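Local coordinates for Lmo0325 protein (Listeria monocytogenes EGD-e, PDB 4RYK) that probably binds DNA through an N-terminal helix-turn-helix domain, as a putative transcriptional regulator of the Rgg family, at residues 30-35 against 57-62; 51-56 against 65-70; 23-28 against 37-42; 75-80 against 196-201. One frame throughout, in Å; residues are numbered along the deposited sequence.

Interaction 1 (30-35 against 57-62); sequences TGIISR and LKRIMV. With GLC (alpha-D-glucopyranose), chain B.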
# COMPACT_ATOMS: atom_id res chain seq x y z
N THR A 30 12.62 -29.22 2.03
CA THR A 30 13.25 -30.00 3.06
C THR A 30 12.98 -29.41 4.42
O THR A 30 13.13 -28.22 4.63
CB THR A 30 14.78 -30.09 2.89
OG1 THR A 30 15.06 -30.67 1.63
CG2 THR A 30 15.38 -31.03 3.94
N GLY A 31 12.54 -30.28 5.33
CA GLY A 31 12.15 -29.89 6.68
C GLY A 31 10.75 -29.32 6.73
O GLY A 31 10.24 -29.02 7.81
N ILE A 32 10.07 -29.16 5.60
CA ILE A 32 8.69 -28.63 5.66
C ILE A 32 7.72 -29.76 5.36
O ILE A 32 6.88 -30.09 6.18
CB ILE A 32 8.49 -27.44 4.68
CG1 ILE A 32 9.39 -26.26 5.08
CG2 ILE A 32 7.04 -26.98 4.64
CD1 ILE A 32 9.55 -25.24 3.99
N ILE A 33 7.88 -30.36 4.19
CA ILE A 33 7.12 -31.54 3.81
C ILE A 33 8.02 -32.49 3.02
O ILE A 33 9.03 -32.08 2.46
CB ILE A 33 5.94 -31.19 2.91
CG1 ILE A 33 6.41 -30.33 1.69
CG2 ILE A 33 4.88 -30.48 3.72
CD1 ILE A 33 5.35 -30.10 0.64
N SER A 34 7.58 -33.72 2.92
CA SER A 34 8.36 -34.75 2.33
C SER A 34 8.39 -34.61 0.83
O SER A 34 7.57 -33.91 0.21
CB SER A 34 7.77 -36.10 2.66
OG SER A 34 6.51 -36.19 2.02
N ARG A 35 9.33 -35.34 0.28
CA ARG A 35 9.57 -35.34 -1.12
C ARG A 35 8.31 -35.57 -1.91
O ARG A 35 7.95 -34.78 -2.75
CB ARG A 35 10.62 -36.41 -1.44
CG ARG A 35 10.88 -36.65 -2.94
CD ARG A 35 11.72 -35.55 -3.62
NE ARG A 35 11.84 -34.32 -2.82
CZ ARG A 35 11.11 -33.20 -2.96
NH1 ARG A 35 10.17 -33.11 -3.92
NH2 ARG A 35 11.32 -32.17 -2.11
N LEU A 57 6.62 -20.35 1.20
CA LEU A 57 6.77 -19.01 0.64
C LEU A 57 8.06 -18.36 1.04
O LEU A 57 8.69 -17.62 0.26
CB LEU A 57 5.61 -18.12 1.07
CG LEU A 57 4.30 -18.32 0.32
CD1 LEU A 57 3.28 -17.35 0.92
CD2 LEU A 57 4.42 -18.13 -1.17
N LYS A 58 8.47 -18.61 2.28
CA LYS A 58 9.71 -18.07 2.75
C LYS A 58 10.88 -18.67 1.99
O LYS A 58 11.86 -17.99 1.69
CB LYS A 58 9.89 -18.31 4.26
CG LYS A 58 10.30 -17.06 5.00
CD LYS A 58 11.02 -17.34 6.33
CE LYS A 58 10.07 -17.90 7.38
NZ LYS A 58 8.90 -16.99 7.52
N ARG A 59 10.79 -19.92 1.65
CA ARG A 59 11.87 -20.57 0.92
C ARG A 59 12.03 -20.07 -0.52
O ARG A 59 13.11 -20.25 -1.14
CB ARG A 59 11.65 -22.07 0.92
CG ARG A 59 11.78 -22.72 2.28
CD ARG A 59 13.24 -22.94 2.62
NE ARG A 59 13.33 -23.56 3.91
CZ ARG A 59 13.27 -24.86 4.12
NH1 ARG A 59 13.13 -25.72 3.13
NH2 ARG A 59 13.36 -25.31 5.35
N ILE A 60 10.99 -19.49 -1.10
CA ILE A 60 11.10 -18.95 -2.44
C ILE A 60 11.12 -17.44 -2.39
O ILE A 60 11.19 -16.81 -3.44
CB ILE A 60 10.01 -19.48 -3.41
CG1 ILE A 60 8.60 -19.17 -2.90
CG2 ILE A 60 10.11 -20.98 -3.61
CD1 ILE A 60 7.55 -19.15 -3.99
N MSE A 61 11.14 -16.85 -1.17
CA MSE A 61 11.22 -15.40 -1.00
C MSE A 61 10.11 -14.63 -1.67
O MSE A 61 10.33 -13.61 -2.36
CB MSE A 61 12.56 -14.93 -1.55
CG MSE A 61 13.60 -15.09 -0.47
SE MSE A 61 14.59 -16.65 -1.06
CE MSE A 61 15.68 -15.57 -2.36
N VAL A 62 8.90 -15.10 -1.49
CA VAL A 62 7.75 -14.40 -1.99
C VAL A 62 6.76 -14.20 -0.84
O VAL A 62 6.26 -15.17 -0.35
CB VAL A 62 7.06 -15.19 -3.11
CG1 VAL A 62 5.79 -14.50 -3.53
CG2 VAL A 62 7.98 -15.32 -4.33
C1 GLC B . 8.48 -34.67 6.90
C2 GLC B . 8.13 -33.87 8.17
C3 GLC B . 9.08 -32.70 8.35
C4 GLC B . 10.44 -33.30 8.08
C5 GLC B . 10.48 -33.25 6.55
C6 GLC B . 11.75 -33.77 5.88
O2 GLC B . 6.79 -33.38 8.14
O3 GLC B . 8.98 -32.10 9.64
O4 GLC B . 11.46 -32.58 8.79
O5 GLC B . 9.36 -33.97 5.99
O6 GLC B . 11.91 -32.92 4.74

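Interaction 2 (51-56 against 65-70); sequences SLFEEI and DEFFFI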
# COMPACT_ATOMS: atom_id res chain seq x y z
N SER A 51 -0.17 -22.95 7.45
CA SER A 51 1.10 -22.79 8.16
C SER A 51 2.25 -23.37 7.36
O SER A 51 3.33 -22.81 7.39
CB SER A 51 1.10 -23.37 9.58
OG SER A 51 0.34 -24.52 9.61
N LEU A 52 2.03 -24.47 6.65
CA LEU A 52 3.10 -25.04 5.85
C LEU A 52 3.36 -24.15 4.67
O LEU A 52 4.51 -23.98 4.24
CB LEU A 52 2.73 -26.42 5.37
CG LEU A 52 2.71 -27.41 6.54
CD1 LEU A 52 2.11 -28.72 6.07
CD2 LEU A 52 4.11 -27.64 7.09
N PHE A 53 2.29 -23.59 4.13
CA PHE A 53 2.39 -22.71 2.98
C PHE A 53 3.25 -21.48 3.27
O PHE A 53 4.10 -21.15 2.45
CB PHE A 53 1.02 -22.29 2.47
CG PHE A 53 1.05 -21.58 1.15
CD1 PHE A 53 1.38 -22.27 -0.02
CD2 PHE A 53 0.69 -20.25 1.06
CE1 PHE A 53 1.38 -21.63 -1.25
CE2 PHE A 53 0.72 -19.61 -0.17
CZ PHE A 53 1.06 -20.30 -1.33
N GLU A 54 3.11 -20.86 4.44
CA GLU A 54 3.93 -19.71 4.83
C GLU A 54 5.41 -20.09 4.84
O GLU A 54 6.27 -19.29 4.46
CB GLU A 54 3.57 -19.17 6.22
CG GLU A 54 2.16 -18.61 6.40
CD GLU A 54 2.08 -17.69 7.65
OE1 GLU A 54 1.53 -18.09 8.71
OE2 GLU A 54 2.62 -16.57 7.59
N GLU A 55 5.73 -21.30 5.29
CA GLU A 55 7.15 -21.71 5.34
C GLU A 55 7.69 -21.88 3.94
O GLU A 55 8.85 -21.53 3.66
CB GLU A 55 7.32 -22.99 6.15
CG GLU A 55 6.92 -22.83 7.61
CD GLU A 55 6.86 -24.14 8.35
OE1 GLU A 55 7.68 -25.05 8.07
OE2 GLU A 55 6.00 -24.27 9.24
N ILE A 56 6.88 -22.43 3.05
CA ILE A 56 7.31 -22.63 1.65
C ILE A 56 7.53 -21.28 0.98
O ILE A 56 8.53 -21.06 0.29
CB ILE A 56 6.26 -23.45 0.88
CG1 ILE A 56 6.31 -24.90 1.39
CG2 ILE A 56 6.53 -23.38 -0.61
CD1 ILE A 56 5.05 -25.71 1.11
N ASP A 65 1.21 -11.83 0.28
CA ASP A 65 0.38 -10.93 -0.48
C ASP A 65 0.86 -10.85 -1.95
O ASP A 65 0.05 -10.65 -2.85
CB ASP A 65 0.45 -9.53 0.12
CG ASP A 65 -0.57 -8.57 -0.49
OD1 ASP A 65 -1.78 -8.78 -0.20
OD2 ASP A 65 -0.18 -7.61 -1.22
N GLU A 66 2.18 -10.92 -2.17
CA GLU A 66 2.73 -10.86 -3.55
C GLU A 66 2.33 -12.14 -4.24
O GLU A 66 1.95 -12.14 -5.43
CB GLU A 66 4.26 -10.71 -3.53
CG GLU A 66 4.84 -10.60 -4.94
CD GLU A 66 6.36 -10.60 -5.00
OE1 GLU A 66 7.06 -10.58 -3.96
OE2 GLU A 66 6.82 -10.57 -6.16
N PHE A 67 2.38 -13.25 -3.51
CA PHE A 67 1.99 -14.50 -4.11
C PHE A 67 0.56 -14.37 -4.64
O PHE A 67 0.28 -14.79 -5.78
CB PHE A 67 2.12 -15.68 -3.13
CG PHE A 67 1.54 -16.97 -3.66
CD1 PHE A 67 0.20 -17.27 -3.48
CD2 PHE A 67 2.34 -17.86 -4.37
CE1 PHE A 67 -0.36 -18.42 -4.00
CE2 PHE A 67 1.78 -19.02 -4.91
CZ PHE A 67 0.44 -19.29 -4.70
N PHE A 68 -0.35 -13.80 -3.82
CA PHE A 68 -1.72 -13.72 -4.26
C PHE A 68 -1.93 -12.75 -5.38
O PHE A 68 -2.80 -12.95 -6.23
CB PHE A 68 -2.74 -13.47 -3.11
CG PHE A 68 -3.18 -14.73 -2.49
CD1 PHE A 68 -4.22 -15.46 -3.03
CD2 PHE A 68 -2.46 -15.28 -1.44
CE1 PHE A 68 -4.61 -16.68 -2.49
CE2 PHE A 68 -2.82 -16.51 -0.92
CZ PHE A 68 -3.89 -17.21 -1.45
N PHE A 69 -1.13 -11.70 -5.40
CA PHE A 69 -1.17 -10.81 -6.52
C PHE A 69 -0.85 -11.56 -7.81
O PHE A 69 -1.52 -11.38 -8.78
CB PHE A 69 -0.22 -9.63 -6.31
CG PHE A 69 -0.22 -8.65 -7.45
CD1 PHE A 69 -1.30 -7.80 -7.65
CD2 PHE A 69 0.83 -8.63 -8.37
CE1 PHE A 69 -1.33 -6.92 -8.71
CE2 PHE A 69 0.80 -7.76 -9.44
CZ PHE A 69 -0.26 -6.90 -9.59
N ILE A 70 0.23 -12.35 -7.81
CA ILE A 70 0.63 -13.18 -8.96
C ILE A 70 -0.46 -14.19 -9.28
O ILE A 70 -0.89 -14.33 -10.40
CB ILE A 70 1.94 -13.92 -8.69
CG1 ILE A 70 3.04 -12.92 -8.44
CG2 ILE A 70 2.31 -14.80 -9.92
CD1 ILE A 70 4.32 -13.50 -7.86

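Interaction 3 (23-28 against 37-42); sequences LTQKEV and YAIGFE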
# COMPACT_ATOMS: atom_id res chain seq x y z
N LEU A 23 15.65 -22.84 -8.22
CA LEU A 23 15.67 -23.55 -6.93
C LEU A 23 15.24 -24.99 -7.06
O LEU A 23 14.36 -25.33 -7.88
CB LEU A 23 14.77 -22.85 -5.91
CG LEU A 23 15.20 -21.40 -5.59
CD1 LEU A 23 14.09 -20.65 -4.89
CD2 LEU A 23 16.48 -21.34 -4.79
N THR A 24 15.87 -25.84 -6.26
CA THR A 24 15.53 -27.27 -6.30
C THR A 24 14.36 -27.52 -5.34
O THR A 24 14.07 -26.69 -4.48
CB THR A 24 16.72 -28.16 -5.89
OG1 THR A 24 17.13 -27.82 -4.57
CG2 THR A 24 17.90 -27.95 -6.81
N GLN A 25 13.68 -28.65 -5.54
CA GLN A 25 12.68 -29.13 -4.61
C GLN A 25 13.30 -29.42 -3.30
O GLN A 25 12.75 -29.14 -2.27
CB GLN A 25 12.03 -30.41 -5.15
CG GLN A 25 11.14 -30.16 -6.36
CD GLN A 25 10.42 -31.41 -6.80
OE1 GLN A 25 11.03 -32.44 -6.96
NE2 GLN A 25 9.12 -31.32 -7.02
N LYS A 26 14.48 -30.02 -3.33
CA LYS A 26 15.19 -30.28 -2.12
C LYS A 26 15.38 -29.01 -1.28
O LYS A 26 15.16 -29.03 -0.07
CB LYS A 26 16.54 -30.91 -2.41
CG LYS A 26 17.21 -31.39 -1.14
CD LYS A 26 18.68 -31.67 -1.36
CE LYS A 26 19.34 -32.18 -0.09
NZ LYS A 26 20.39 -33.15 -0.49
N GLU A 27 15.82 -27.92 -1.85
CA GLU A 27 16.03 -26.78 -0.99
C GLU A 27 14.77 -26.02 -0.63
O GLU A 27 14.73 -25.34 0.38
CB GLU A 27 17.12 -25.88 -1.55
CG GLU A 27 16.73 -24.93 -2.63
CD GLU A 27 17.97 -24.47 -3.40
OE1 GLU A 27 18.81 -23.70 -2.84
OE2 GLU A 27 18.12 -24.87 -4.57
N VAL A 28 13.71 -26.15 -1.41
CA VAL A 28 12.50 -25.45 -1.06
C VAL A 28 11.72 -26.20 0.05
O VAL A 28 11.19 -25.59 0.96
CB VAL A 28 11.61 -25.22 -2.28
CG1 VAL A 28 10.22 -24.85 -1.86
CG2 VAL A 28 12.19 -24.12 -3.14
N TYR A 37 5.20 -35.61 -0.99
CA TYR A 37 4.14 -34.69 -0.71
C TYR A 37 4.37 -33.43 -1.57
O TYR A 37 3.44 -32.93 -2.19
CB TYR A 37 4.03 -34.38 0.78
CG TYR A 37 2.67 -33.83 1.08
CD1 TYR A 37 1.56 -34.67 1.32
CD2 TYR A 37 2.46 -32.46 1.03
CE1 TYR A 37 0.28 -34.13 1.55
CE2 TYR A 37 1.20 -31.92 1.25
CZ TYR A 37 0.13 -32.75 1.51
OH TYR A 37 -1.06 -32.11 1.72
N ALA A 38 5.63 -33.00 -1.65
CA ALA A 38 5.98 -31.82 -2.44
C ALA A 38 5.66 -32.01 -3.94
O ALA A 38 5.13 -31.11 -4.60
CB ALA A 38 7.47 -31.50 -2.24
N ILE A 39 5.98 -33.18 -4.45
CA ILE A 39 5.65 -33.54 -5.83
C ILE A 39 4.16 -33.46 -6.07
O ILE A 39 3.73 -32.86 -7.03
CB ILE A 39 6.14 -34.97 -6.14
CG1 ILE A 39 7.68 -34.94 -6.33
CG2 ILE A 39 5.45 -35.51 -7.39
CD1 ILE A 39 8.37 -36.30 -6.31
N GLY A 40 3.37 -34.05 -5.18
CA GLY A 40 1.92 -33.93 -5.28
C GLY A 40 1.40 -32.51 -5.20
O GLY A 40 0.57 -32.11 -6.02
N PHE A 41 1.90 -31.74 -4.23
CA PHE A 41 1.49 -30.34 -4.06
C PHE A 41 1.76 -29.57 -5.34
O PHE A 41 0.92 -28.79 -5.77
CB PHE A 41 2.29 -29.74 -2.90
CG PHE A 41 2.21 -28.25 -2.76
CD1 PHE A 41 0.99 -27.63 -2.47
CD2 PHE A 41 3.36 -27.47 -2.84
CE1 PHE A 41 0.92 -26.26 -2.31
CE2 PHE A 41 3.29 -26.10 -2.68
CZ PHE A 41 2.06 -25.49 -2.42
N GLU A 42 2.93 -29.77 -5.96
CA GLU A 42 3.29 -29.04 -7.19
C GLU A 42 2.46 -29.44 -8.41
O GLU A 42 2.37 -28.68 -9.36
CB GLU A 42 4.79 -29.11 -7.46
CG GLU A 42 5.60 -28.31 -6.45
CD GLU A 42 7.01 -27.97 -6.92
OE1 GLU A 42 7.50 -28.63 -7.85
OE2 GLU A 42 7.61 -27.02 -6.36

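Interaction 4 (75-80 against 196-201); sequences SSTEDD and YDRGRL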
# COMPACT_ATOMS: atom_id res chain seq x y z
N SER A 75 -3.69 -8.88 -10.89
CA SER A 75 -4.76 -7.89 -10.93
C SER A 75 -5.09 -7.37 -9.53
O SER A 75 -4.60 -6.30 -9.15
CB SER A 75 -6.00 -8.47 -11.63
OG SER A 75 -6.83 -9.15 -10.71
N SER A 76 -5.89 -8.07 -8.75
CA SER A 76 -6.28 -7.50 -7.47
C SER A 76 -5.36 -7.99 -6.33
O SER A 76 -4.63 -9.00 -6.45
CB SER A 76 -7.78 -7.70 -7.15
OG SER A 76 -8.15 -9.06 -7.11
N THR A 77 -5.39 -7.20 -5.25
CA THR A 77 -4.84 -7.55 -3.95
C THR A 77 -5.95 -7.99 -2.96
O THR A 77 -5.67 -8.19 -1.78
CB THR A 77 -4.00 -6.39 -3.33
OG1 THR A 77 -4.84 -5.27 -2.98
CG2 THR A 77 -2.89 -5.95 -4.29
N GLU A 78 -7.20 -8.13 -3.42
CA GLU A 78 -8.26 -8.83 -2.66
C GLU A 78 -9.06 -9.85 -3.53
O GLU A 78 -9.38 -9.61 -4.71
CB GLU A 78 -9.25 -7.83 -1.99
CG GLU A 78 -8.68 -6.95 -0.86
CD GLU A 78 -8.00 -5.67 -1.38
OE1 GLU A 78 -8.75 -4.88 -2.03
OE2 GLU A 78 -6.75 -5.45 -1.14
N ASP A 79 -9.32 -10.99 -2.90
CA ASP A 79 -10.28 -12.02 -3.34
C ASP A 79 -11.67 -11.42 -3.61
O ASP A 79 -12.22 -11.51 -4.71
CB ASP A 79 -10.37 -13.06 -2.19
CG ASP A 79 -10.99 -14.41 -2.60
OD1 ASP A 79 -11.12 -14.75 -3.83
OD2 ASP A 79 -11.32 -15.14 -1.63
N ASP A 80 -12.20 -10.79 -2.57
CA ASP A 80 -13.57 -10.28 -2.54
C ASP A 80 -13.50 -8.86 -3.07
O ASP A 80 -12.87 -8.00 -2.50
CB ASP A 80 -14.06 -10.37 -1.09
CG ASP A 80 -15.37 -9.65 -0.82
OD1 ASP A 80 -15.95 -9.00 -1.71
OD2 ASP A 80 -15.82 -9.74 0.33
N TYR A 196 -0.83 0.48 9.12
CA TYR A 196 -1.09 -0.47 8.06
C TYR A 196 -1.17 0.36 6.75
O TYR A 196 -1.94 1.31 6.62
CB TYR A 196 -2.39 -1.23 8.35
CG TYR A 196 -2.82 -2.29 7.35
CD1 TYR A 196 -1.91 -3.17 6.77
CD2 TYR A 196 -4.16 -2.47 7.07
CE1 TYR A 196 -2.33 -4.13 5.87
CE2 TYR A 196 -4.58 -3.41 6.17
CZ TYR A 196 -3.67 -4.25 5.58
OH TYR A 196 -4.15 -5.19 4.70
N ASP A 197 -0.30 0.06 5.80
CA ASP A 197 -0.27 0.84 4.57
C ASP A 197 -1.66 1.00 3.97
O ASP A 197 -2.08 2.12 3.72
CB ASP A 197 0.77 0.32 3.54
CG ASP A 197 0.53 -1.11 3.09
OD1 ASP A 197 -0.37 -1.84 3.53
OD2 ASP A 197 1.34 -1.53 2.26
N ARG A 198 -2.41 -0.08 3.86
CA ARG A 198 -3.74 0.02 3.25
C ARG A 198 -4.76 0.70 4.16
O ARG A 198 -5.62 1.43 3.69
CB ARG A 198 -4.24 -1.38 2.83
CG ARG A 198 -3.50 -1.82 1.57
CD ARG A 198 -3.66 -3.28 1.25
NE ARG A 198 -2.71 -3.62 0.21
CZ ARG A 198 -2.32 -4.84 -0.11
NH1 ARG A 198 -2.86 -5.88 0.48
NH2 ARG A 198 -1.39 -5.03 -1.04
N GLY A 199 -4.66 0.48 5.46
CA GLY A 199 -5.63 1.01 6.36
C GLY A 199 -5.41 2.48 6.50
O GLY A 199 -6.34 3.25 6.60
N ARG A 200 -4.16 2.88 6.51
CA ARG A 200 -3.85 4.29 6.64
C ARG A 200 -4.54 5.15 5.59
O ARG A 200 -5.11 6.19 5.89
CB ARG A 200 -2.35 4.48 6.66
CG ARG A 200 -1.89 5.90 6.50
CD ARG A 200 -0.42 6.01 6.84
NE ARG A 200 0.41 5.25 5.93
CZ ARG A 200 1.18 4.25 6.28
NH1 ARG A 200 1.15 3.80 7.49
NH2 ARG A 200 1.93 3.64 5.37
N LEU A 201 -4.54 4.73 4.35
CA LEU A 201 -5.14 5.53 3.30
C LEU A 201 -6.67 5.55 3.39
O LEU A 201 -7.31 6.55 3.11
CB LEU A 201 -4.73 5.00 1.91
CG LEU A 201 -3.21 4.98 1.60
CD1 LEU A 201 -2.90 4.39 0.20
CD2 LEU A 201 -2.63 6.39 1.70
O HOH W 1 -5.77 -6.67 1.23

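Interaction 1 (30-35 against 57-62)
R59 reaches from helix 50-60 to the backbone carbonyl of T30 and holds it with both terminal nitrogens. NH2 of R59 lies 3.0 Å from O of T30, nearly in line with the C=O bond, while NH1 of R59 stands 2.9 Å from the same O, off to one side of that line. The oxygen sits in the guanidinium plane, where the N-H bonds point, although the two bonds are bent (144° and 150°) because they converge on one atom. Arginine suits the place because T30 is the first residue to leave helix 25-29, whose final carbonyls lack amide partners further along the helix; NH1 also makes weak bonds to O of E27 and V28. R59 thus binds carbonyls at the C-terminal end of the helix preceding the turn of the helix-turn-helix domain. Over one face of the guanidinium lies I32, its CD1 3.7 Å from CZ of R59, an apolar cover that leaves the polar rim to the carbonyls. A turn about CB-CG (chi2 -80°) bends the chain of R59; its CG also lies 3.8 Å from CD1 of I32. OG1 of T30 is satisfied by O of K26. Beyond the carbonyl, N of G31 donates a nearly straight bond to O6 of the bound glucose at 2.8 Å; glycine fits the positive phi there. Helix 50-60 ends in a Schellman motif at M61 (selenomethionine, positive phi): N of V62 bonds to O of L57 and N of M61 weakly to O of K58.

Interaction 2 (51-56 against 65-70)
F53 on helix 50-60 points the edge of its ring into the face of F67 on helix 64-71, a T-shaped aromatic pair. The ring centroids are 5.0 Å apart and the planes stand at 78°. CZ of F53 does the touching: it lies 3.5 Å above the F67 plane, over the ring centre, and comes within 3.6 Å of CE1 of F67. The weakly positive hydrogen at the edge of one ring thereby faces the pi electrons of the other, which makes phenylalanine apt on both sides. In each residue CG is anti to the backbone N (chi1 -170° for F53, 172° for F67), which carries both rings out toward the opposite helix.

Apolar packing surrounds the pair. I14 of helix 10-20 touches both F53 and F67, with I48 also against F53 and L13 against F67. Within 65-70 itself, CD1 of F67 rests 3.9 Å above the plane of the F68 ring, toward its rim.

The polar residues of these helices turn elsewhere: E54 pairs with R72 of the second subunit, and D65 accepts from the hydroxyl of Y196 of that subunit. The buried F53-F67 pair, with I14, forms part of the hydrophobic core of the all-helical, XRE-type helix-turn-helix domain.

Interaction 3 (23-28 against 37-42)
Q25, at the start of helix 25-29, meets two residues of helix 35-42, I39 and E42, with the nitrogen of its side-chain amide. Along 37-42, A38 comes first: its CB points toward the other segment, and its CA, 7.5 Å from CA of Q25, marks the nearest approach of the two backbones; the small methyl group is consistent with that close approach. One residue on, I39 lays CG1 4.0 Å from NE2 of Q25, an apolar flank beside the amide, the two side chains crossing at about a right angle. E42, a turn later, carries the polar link: NE2 of Q25 donates to OE1 of E42 at 3.2 Å, with an N-H...O angle of 147°. The amide nitrogen approaches from above the carboxylate, 63° out of its plane, so the bond is far from coplanar with the acceptor group. Both chains are extended beyond CG, the length needed to bridge the gap between helices. The other oxygen of E42, OE2, is held by a salt bridge to R18 of helix 10-20 and by the hydroxyl of Y29, which probably fixes the carboxylate for Q25. Within the other segment, helix 25-29 begins with a capping box between T24 and E27. Helix 25-29, the turn and helix 35-42 correspond to the helix-turn-helix of this XRE-like family, consistent with DNA binding.

Interaction 4 (75-80 against 196-201)
T77 lies against one face of the R198 guanidinium, with its OG1 3.8 Å above the plane, over the centre. CB and CG2 of T77 both come within 3.7 Å of NH2 of R198, making a van der Waals contact between a small branched side chain and a flat cation. Next to it, OE2 of E78 approaches NH1 of R198 only to 4.2 Å and well out of the guanidinium plane, so attraction between opposite charges is all that joins them directly. A water mediates instead, donating to OE2 of E78 (2.8 Å) and accepting weakly from NH1 of R198. R198, extended from CG to NE, is itself held directly by D197 of the second subunit, in a salt bridge through NE, and by D65 of its own chain, in another through NH2. An arginine can serve so many partners because its N-H groups spread around the rim while its face remains available for packing.

In the next shell, the carboxylate is positioned by T77, whose OG1 donates to OE2 of E78 at 2.7 Å. The hydroxyl stands between the backbone N and the carbonyl carbon (chi1 68°), which lets OG1 bond to the glutamate and still lie over the guanidinium, with CG2 beside NH2. The backbone turn is further held by OG of S76, which donates to O of E78, and Y196 of the second subunit packs on T77. This is a polar, partly hydrated interface, in which the linker after helix 64-71 meets the helical Rgg-type C-terminal domain at the dimer contact.

How the interactions relate
Interactions 1, 2 and 3 lie within the N-terminal helix-turn-helix domain, whereas interaction 4 joins the loop between helix 64-71 and helix 82-91 to the C-terminal helical domain. Along the chain the segments of interactions 1 and 3 alternate, as do those of 1 and 2, while interaction 3 closes before 2 opens. The centres of 1 and 3 are about 7 Å apart, those of 1 and 2 about 11 Å; helix 50-60 serves both 1 and 2. Interaction 4, centred about 16 Å from 2, touches it directly, with F69 packing on the 75-77 loop. All four reach the second subunit, so the probable DNA-binding domain contacts the partner subunit.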